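Local coordinates for amine Dehydrogenase (Pseudomonas putida, PDB 1JMX), which probably oxidises amines and passes the electrons on through the two c-type haems carried by this chain, at residues A284-A296 against V349-D363. Numbering follows the deposited sequence.
Sequences ARLLAVQPAFIKA and VAVGTLKGVNLAVYD
Phe293, Ile294 and Lys295 pair in parallel with Ala360, Val361 and Tyr362, joining the first and last strands of an immunoglobulin-like (E-set) domain remote from the haems. Four backbone hydrogen bonds zip this end: Ala360 N meets Ala292 O almost straight (175° at the hydrogen), and Ile294 N to Ala360 O, Tyr362 N to Ile294 O and Ala296 N to Tyr362 O follow. Before the cis-proline Pro291 the strands separate, and a water spans the gap from Leu286 N to Lys355 O.

Apolar side chains fill the wider part, where Leu286 and Val289, both buried, offer methyls that reach across between unpaired backbones. Val289 CG2 presses on Val357 CG2 at 3.4 Å, tighter than usual for carbons, while Leu286 CG meets the same methyl at 3.6 Å. Further along, Leu359 CD1 lies 3.8 Å from Val289 CG1, and Ile294 and Val361 run side by side.

Phe293 and Tyr362 lie on the face opposite Ile294 and Val361, against Ile409 and Leu412 of strand 406-420. With CG wedged between its backbone N and carbonyl carbon (chi1 74°), Tyr362 leans its ring over Lys295 CA, 4.0 Å from the centroid in a CH-pi contact; its hydroxyl bonds Asp472. Replacing Tyr362 with alanine would probably leave Lys295 CA, CB and CG without their ring and Asp472 without this partner. The Lys295 chain crosses the ring obliquely, then bends (chi4 60°), bringing NZ into a 2.9 Å hydrogen bond with Asp363 O, from above that carbonyl's plane.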
# COMPACT_ATOMS: atom_id res chain seq x y z
N ALA A 284 -8.30 19.21 -39.96
CA ALA A 284 -9.72 18.90 -39.79
C ALA A 284 -9.92 17.55 -39.11
O ALA A 284 -9.55 16.50 -39.65
CB ALA A 284 -10.44 18.91 -41.14
N ARG A 285 -10.49 17.60 -37.91
CA ARG A 285 -10.76 16.40 -37.13
C ARG A 285 -12.18 16.49 -36.57
O ARG A 285 -12.75 17.57 -36.44
CB ARG A 285 -9.77 16.29 -35.96
CG ARG A 285 -8.31 15.99 -36.36
CD ARG A 285 -7.93 14.49 -36.19
NE ARG A 285 -7.83 14.08 -34.78
CZ ARG A 285 -8.85 13.62 -34.06
NH1 ARG A 285 -10.06 13.49 -34.60
NH2 ARG A 285 -8.67 13.31 -32.78
N LEU A 286 -12.74 15.33 -36.28
CA LEU A 286 -14.08 15.25 -35.70
C LEU A 286 -13.86 14.47 -34.40
O LEU A 286 -13.71 13.24 -34.42
CB LEU A 286 -15.01 14.51 -36.66
CG LEU A 286 -16.51 14.48 -36.36
CD1 LEU A 286 -17.02 15.86 -35.98
CD2 LEU A 286 -17.24 13.96 -37.59
N LEU A 287 -13.76 15.21 -33.30
CA LEU A 287 -13.51 14.66 -31.97
C LEU A 287 -14.57 13.75 -31.35
O LEU A 287 -14.27 12.61 -30.99
CB LEU A 287 -13.21 15.78 -30.98
CG LEU A 287 -11.81 16.38 -30.93
CD1 LEU A 287 -11.73 17.29 -29.71
CD2 LEU A 287 -10.77 15.27 -30.83
N ALA A 288 -15.78 14.27 -31.17
CA ALA A 288 -16.84 13.49 -30.55
C ALA A 288 -18.27 13.98 -30.83
O ALA A 288 -18.47 15.07 -31.37
CB ALA A 288 -16.60 13.45 -29.04
N VAL A 289 -19.24 13.13 -30.49
CA VAL A 289 -20.66 13.42 -30.63
C VAL A 289 -21.09 13.43 -29.17
O VAL A 289 -20.72 12.53 -28.41
CB VAL A 289 -21.42 12.28 -31.35
CG1 VAL A 289 -22.81 12.73 -31.75
CG2 VAL A 289 -20.66 11.79 -32.56
N GLN A 290 -21.83 14.45 -28.75
CA GLN A 290 -22.28 14.53 -27.36
C GLN A 290 -23.76 14.89 -27.29
O GLN A 290 -24.13 16.03 -27.53
CB GLN A 290 -21.45 15.58 -26.60
CG GLN A 290 -19.93 15.42 -26.71
CD GLN A 290 -19.16 16.40 -25.84
OE1 GLN A 290 -19.69 17.43 -25.44
NE2 GLN A 290 -17.92 16.07 -25.54
N PRO A 291 -24.63 13.94 -26.92
CA PRO A 291 -24.38 12.53 -26.56
C PRO A 291 -24.02 11.69 -27.77
O PRO A 291 -24.21 12.12 -28.91
CB PRO A 291 -25.73 12.08 -26.00
CG PRO A 291 -26.40 13.35 -25.58
CD PRO A 291 -26.05 14.27 -26.70
N ALA A 292 -23.55 10.48 -27.50
CA ALA A 292 -23.17 9.54 -28.55
C ALA A 292 -24.24 8.47 -28.76
O ALA A 292 -23.96 7.39 -29.27
CB ALA A 292 -21.83 8.90 -28.22
N PHE A 293 -25.47 8.78 -28.36
CA PHE A 293 -26.59 7.86 -28.52
C PHE A 293 -27.89 8.63 -28.74
O PHE A 293 -28.05 9.76 -28.28
CB PHE A 293 -26.72 6.94 -27.29
CG PHE A 293 -26.90 7.68 -25.99
CD1 PHE A 293 -28.16 8.09 -25.56
CD2 PHE A 293 -25.80 7.96 -25.18
CE1 PHE A 293 -28.32 8.77 -24.35
CE2 PHE A 293 -25.95 8.64 -23.97
CZ PHE A 293 -27.21 9.04 -23.56
N ILE A 294 -28.81 8.00 -29.47
CA ILE A 294 -30.11 8.59 -29.76
C ILE A 294 -31.12 7.45 -29.74
O ILE A 294 -30.94 6.43 -30.42
CB ILE A 294 -30.13 9.34 -31.14
CG1 ILE A 294 -31.49 9.97 -31.42
CG2 ILE A 294 -29.78 8.40 -32.28
CD1 ILE A 294 -31.76 11.22 -30.65
N LYS A 295 -32.12 7.57 -28.88
CA LYS A 295 -33.14 6.54 -28.78
C LYS A 295 -34.06 6.66 -30.00
O LYS A 295 -34.37 7.77 -30.45
CB LYS A 295 -33.94 6.71 -27.48
CG LYS A 295 -34.95 5.60 -27.26
CD LYS A 295 -35.76 5.84 -26.01
CE LYS A 295 -36.79 4.75 -25.81
NZ LYS A 295 -36.18 3.39 -25.68
N ALA A 296 -34.46 5.51 -30.53
CA ALA A 296 -35.34 5.45 -31.69
C ALA A 296 -36.67 6.08 -31.34
O ALA A 296 -37.25 5.81 -30.28
CB ALA A 296 -35.54 4.01 -32.13
N VAL A 349 -21.18 9.28 -38.22
CA VAL A 349 -21.50 10.70 -38.24
C VAL A 349 -20.53 11.45 -39.15
O VAL A 349 -19.39 11.03 -39.33
CB VAL A 349 -21.44 11.30 -36.81
CG1 VAL A 349 -21.75 12.78 -36.82
CG2 VAL A 349 -22.44 10.58 -35.91
N ALA A 350 -21.00 12.54 -39.75
CA ALA A 350 -20.18 13.35 -40.64
C ALA A 350 -20.61 14.81 -40.70
O ALA A 350 -21.77 15.14 -40.46
CB ALA A 350 -20.20 12.76 -42.05
N VAL A 351 -19.63 15.68 -40.93
CA VAL A 351 -19.88 17.11 -41.07
C VAL A 351 -19.19 17.43 -42.39
O VAL A 351 -17.98 17.67 -42.43
CB VAL A 351 -19.28 17.95 -39.93
CG1 VAL A 351 -19.68 19.41 -40.10
CG2 VAL A 351 -19.75 17.42 -38.58
N GLY A 352 -19.96 17.38 -43.47
CA GLY A 352 -19.39 17.59 -44.79
C GLY A 352 -18.77 16.25 -45.12
O GLY A 352 -19.45 15.21 -45.05
N THR A 353 -17.48 16.24 -45.46
CA THR A 353 -16.78 15.00 -45.77
C THR A 353 -16.08 14.40 -44.54
O THR A 353 -15.63 13.24 -44.59
CB THR A 353 -15.79 15.14 -46.96
OG1 THR A 353 -15.05 16.38 -46.85
CG2 THR A 353 -16.55 15.11 -48.29
N LEU A 354 -16.01 15.16 -43.45
CA LEU A 354 -15.38 14.72 -42.19
C LEU A 354 -16.18 13.63 -41.46
O LEU A 354 -17.31 13.86 -41.02
CB LEU A 354 -15.18 15.89 -41.22
CG LEU A 354 -13.94 16.79 -41.31
CD1 LEU A 354 -13.95 17.78 -40.15
CD2 LEU A 354 -12.69 15.93 -41.28
N LYS A 355 -15.56 12.46 -41.30
CA LYS A 355 -16.15 11.32 -40.60
C LYS A 355 -15.22 11.03 -39.43
O LYS A 355 -14.19 11.71 -39.29
CB LYS A 355 -16.19 10.10 -41.51
CG LYS A 355 -16.99 10.26 -42.80
CD LYS A 355 -18.42 9.76 -42.65
CE LYS A 355 -19.14 9.79 -44.00
NZ LYS A 355 -20.54 9.27 -43.91
N GLY A 356 -15.55 10.04 -38.61
CA GLY A 356 -14.70 9.70 -37.49
C GLY A 356 -15.39 9.18 -36.24
O GLY A 356 -14.89 8.26 -35.60
N VAL A 357 -16.52 9.78 -35.90
CA VAL A 357 -17.27 9.37 -34.71
C VAL A 357 -18.55 8.60 -35.02
O VAL A 357 -19.13 8.74 -36.10
CB VAL A 357 -17.63 10.59 -33.85
CG1 VAL A 357 -16.42 11.01 -33.03
CG2 VAL A 357 -18.10 11.74 -34.73
N ASN A 358 -19.01 7.80 -34.07
CA ASN A 358 -20.22 7.03 -34.27
C ASN A 358 -21.35 7.44 -33.33
O ASN A 358 -21.11 7.99 -32.26
CB ASN A 358 -19.94 5.53 -34.16
CG ASN A 358 -18.99 5.04 -35.25
OD1 ASN A 358 -18.99 5.55 -36.37
ND2 ASN A 358 -18.18 4.04 -34.92
N LEU A 359 -22.58 7.22 -33.79
CA LEU A 359 -23.79 7.54 -33.03
C LEU A 359 -24.61 6.27 -32.89
O LEU A 359 -25.00 5.66 -33.89
CB LEU A 359 -24.61 8.61 -33.76
CG LEU A 359 -25.82 9.25 -33.07
CD1 LEU A 359 -25.39 9.89 -31.77
CD2 LEU A 359 -26.42 10.30 -33.98
N ALA A 360 -24.85 5.84 -31.66
CA ALA A 360 -25.63 4.63 -31.42
C ALA A 360 -27.11 4.95 -31.41
O ALA A 360 -27.57 5.78 -30.64
CB ALA A 360 -25.23 3.99 -30.11
N VAL A 361 -27.84 4.34 -32.34
CA VAL A 361 -29.28 4.51 -32.41
C VAL A 361 -29.77 3.23 -31.76
O VAL A 361 -29.32 2.16 -32.14
CB VAL A 361 -29.79 4.57 -33.86
CG1 VAL A 361 -31.32 4.63 -33.88
CG2 VAL A 361 -29.21 5.77 -34.55
N TYR A 362 -30.64 3.34 -30.77
CA TYR A 362 -31.11 2.13 -30.11
C TYR A 362 -32.60 2.13 -29.88
O TYR A 362 -33.23 3.18 -29.84
CB TYR A 362 -30.37 1.92 -28.79
CG TYR A 362 -30.79 2.85 -27.67
CD1 TYR A 362 -31.65 2.41 -26.67
CD2 TYR A 362 -30.34 4.17 -27.62
CE1 TYR A 362 -32.05 3.26 -25.64
CE2 TYR A 362 -30.73 5.03 -26.59
CZ TYR A 362 -31.59 4.56 -25.60
OH TYR A 362 -31.98 5.38 -24.58
N ASP A 363 -33.14 0.93 -29.69
CA ASP A 363 -34.57 0.76 -29.43
C ASP A 363 -34.87 0.46 -27.97
O ASP A 363 -35.74 1.09 -27.37
CB ASP A 363 -35.21 -0.29 -30.37
CG ASP A 363 -34.43 -1.61 -30.44
OD1 ASP A 363 -33.35 -1.75 -29.81
OD2 ASP A 363 -34.92 -2.52 -31.15
O HOH W 1 -12.03 13.03 -38.12
O HOH W 2 -37.57 3.14 -29.23